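Local coordinates for Afp1 (PDB 6RBN), which probably forms, in many stacked copies, the inner tube of the anti-feeding prophage, a contractile injection system, within its sheath in the extended particle, at residues A[30-35]-A[65-70]. Residues are numbered along the deposited sequence; the frame is centred on the assembly and turned at random.
Sequences FTSASG and TLSKGV
Phe30 lies between Leu66 and Lys68 of the neighbouring antiparallel strand. Its CB sits 3.8 Å from Ser67 O; CG, anti to the carbonyl carbon (chi1 -73°), stands the ring up across the strand, between these two side chains. CD1 meets Lys68 CB at 3.6 Å, and the same carbonyl oxygen lies near the ring plane at its edge. Further out, CE1 approaches Leu66 CB, which makes a CH-pi contact over one face, and CZ ends 3.9 Å from Leu66 CD1, above the rim. The Lys68 chain climbs past the other face, its ammonium too distant for more than a weak cation-pi attraction. The other Leu66 methyl, CD2, packs against Ala33 CB on the side of the sheet facing Val21 and Leu23. Ser32, Ser34, Thr65 and Ser67 line the reverse side, where Ser34 OG lies 3.6 Å from Thr65 CB. Ser34 and Thr65 exchange two backbone hydrogen bonds, the one from Thr65 N to Ser34 O nearly straight (175°). Ser67 O accepts Thr31 N at 2.8 Å and, weakly, Ser32 N, a classic beta bulge opposite Ser67. Strand 63-69 also pairs with 134-140, while Ser32 and Ala33 pair with a strand of a second subunit. This edge pairing carries the sheet between subunits, consistent with the gp19-like beta-barrel fold of contractile tail tubes.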
loop_
_atom_site.group_PDB
_atom_site.type_symbol
_atom_site.label_atom_id
_atom_site.label_comp_id
_atom_site.label_asym_id
_atom_site.label_seq_id
_atom_site.Cartn_x
_atom_site.Cartn_y
_atom_site.Cartn_z
ATOM N N PHE A 30 6.019 45.119 -1.818
ATOM C CA PHE A 30 5.220 44.656 -0.694
ATOM C C PHE A 30 4.704 43.249 -0.953
ATOM O O PHE A 30 4.627 42.790 -2.093
ATOM C CB PHE A 30 4.046 45.598 -0.416
ATOM C CG PHE A 30 4.448 46.896 0.205
ATOM C CD1 PHE A 30 4.672 46.982 1.563
ATOM C CD2 PHE A 30 4.611 48.027 -0.566
ATOM C CE1 PHE A 30 5.047 48.173 2.140
ATOM C CE2 PHE A 30 4.983 49.221 0.009
ATOM C CZ PHE A 30 5.202 49.290 1.361
ATOM N N THR A 31 4.346 42.570 0.133
ATOM C CA THR A 31 3.797 41.224 0.077
ATOM C C THR A 31 2.276 41.241 0.045
ATOM O O THR A 31 1.657 40.537 -0.755
ATOM C CB THR A 31 4.282 40.415 1.277
ATOM O OG1 THR A 31 5.707 40.438 1.306
ATOM C CG2 THR A 31 3.824 38.977 1.175
ATOM N N SER A 32 1.666 42.039 0.914
ATOM C CA SER A 32 0.220 42.122 1.014
ATOM C C SER A 32 -0.218 43.574 0.918
ATOM O O SER A 32 0.565 44.497 1.143
ATOM C CB SER A 32 -0.289 41.513 2.321
ATOM O OG SER A 32 0.007 40.132 2.390
ATOM N N ALA A 33 -1.491 43.752 0.579
ATOM C CA ALA A 33 -2.104 45.075 0.504
ATOM C C ALA A 33 -3.604 44.878 0.652
ATOM O O ALA A 33 -4.236 44.308 -0.239
ATOM C CB ALA A 33 -1.767 45.760 -0.810
ATOM N N SER A 34 -4.170 45.335 1.761
ATOM C CA SER A 34 -5.583 45.129 2.033
ATOM C C SER A 34 -6.201 46.397 2.601
ATOM O O SER A 34 -5.504 47.309 3.047
ATOM C CB SER A 34 -5.798 43.963 3.003
ATOM O OG SER A 34 -5.257 44.260 4.276
ATOM N N GLY A 35 -7.528 46.440 2.571
ATOM C CA GLY A 35 -8.268 47.520 3.187
ATOM C C GLY A 35 -8.546 48.711 2.307
ATOM O O GLY A 35 -8.744 49.812 2.829
ATOM N N THR A 65 -3.668 48.480 4.942
ATOM C CA THR A 65 -2.619 47.661 5.530
ATOM C C THR A 65 -1.651 47.222 4.445
ATOM O O THR A 65 -2.052 46.559 3.485
ATOM C CB THR A 65 -3.217 46.442 6.231
ATOM O OG1 THR A 65 -3.999 46.864 7.354
ATOM C CG2 THR A 65 -2.128 45.496 6.677
ATOM N N LEU A 66 -0.385 47.593 4.598
ATOM C CA LEU A 66 0.695 47.137 3.735
ATOM C C LEU A 66 1.679 46.342 4.576
ATOM O O LEU A 66 1.928 46.685 5.734
ATOM C CB LEU A 66 1.414 48.313 3.074
ATOM C CG LEU A 66 0.645 49.203 2.103
ATOM C CD1 LEU A 66 1.506 50.370 1.679
ATOM C CD2 LEU A 66 0.210 48.417 0.903
ATOM N N SER A 67 2.238 45.279 4.009
ATOM C CA SER A 67 3.205 44.479 4.746
ATOM C C SER A 67 4.308 44.001 3.818
ATOM O O SER A 67 4.029 43.507 2.724
ATOM C CB SER A 67 2.536 43.284 5.428
ATOM O OG SER A 67 2.068 42.357 4.476
ATOM N N LYS A 68 5.553 44.149 4.260
ATOM C CA LYS A 68 6.713 43.697 3.511
ATOM C C LYS A 68 7.725 43.106 4.478
ATOM O O LYS A 68 7.555 43.162 5.697
ATOM C CB LYS A 68 7.350 44.831 2.709
ATOM C CG LYS A 68 7.979 45.904 3.562
ATOM C CD LYS A 68 8.654 46.934 2.695
ATOM C CE LYS A 68 9.887 46.331 2.059
ATOM N NZ LYS A 68 10.672 47.316 1.284
ATOM N N GLY A 69 8.798 42.551 3.924
ATOM C CA GLY A 69 9.815 41.915 4.730
ATOM C C GLY A 69 10.885 42.875 5.204
ATOM O O GLY A 69 10.975 44.016 4.762
ATOM N N VAL A 70 11.709 42.390 6.125
ATOM C CA VAL A 70 12.814 43.167 6.675
ATOM C C VAL A 70 14.081 42.806 5.911
ATOM O O VAL A 70 14.452 41.632 5.830
ATOM C CB VAL A 70 12.980 42.914 8.179
ATOM C CG1 VAL A 70 14.195 43.639 8.712
ATOM C CG2 VAL A 70 11.746 43.356 8.919
#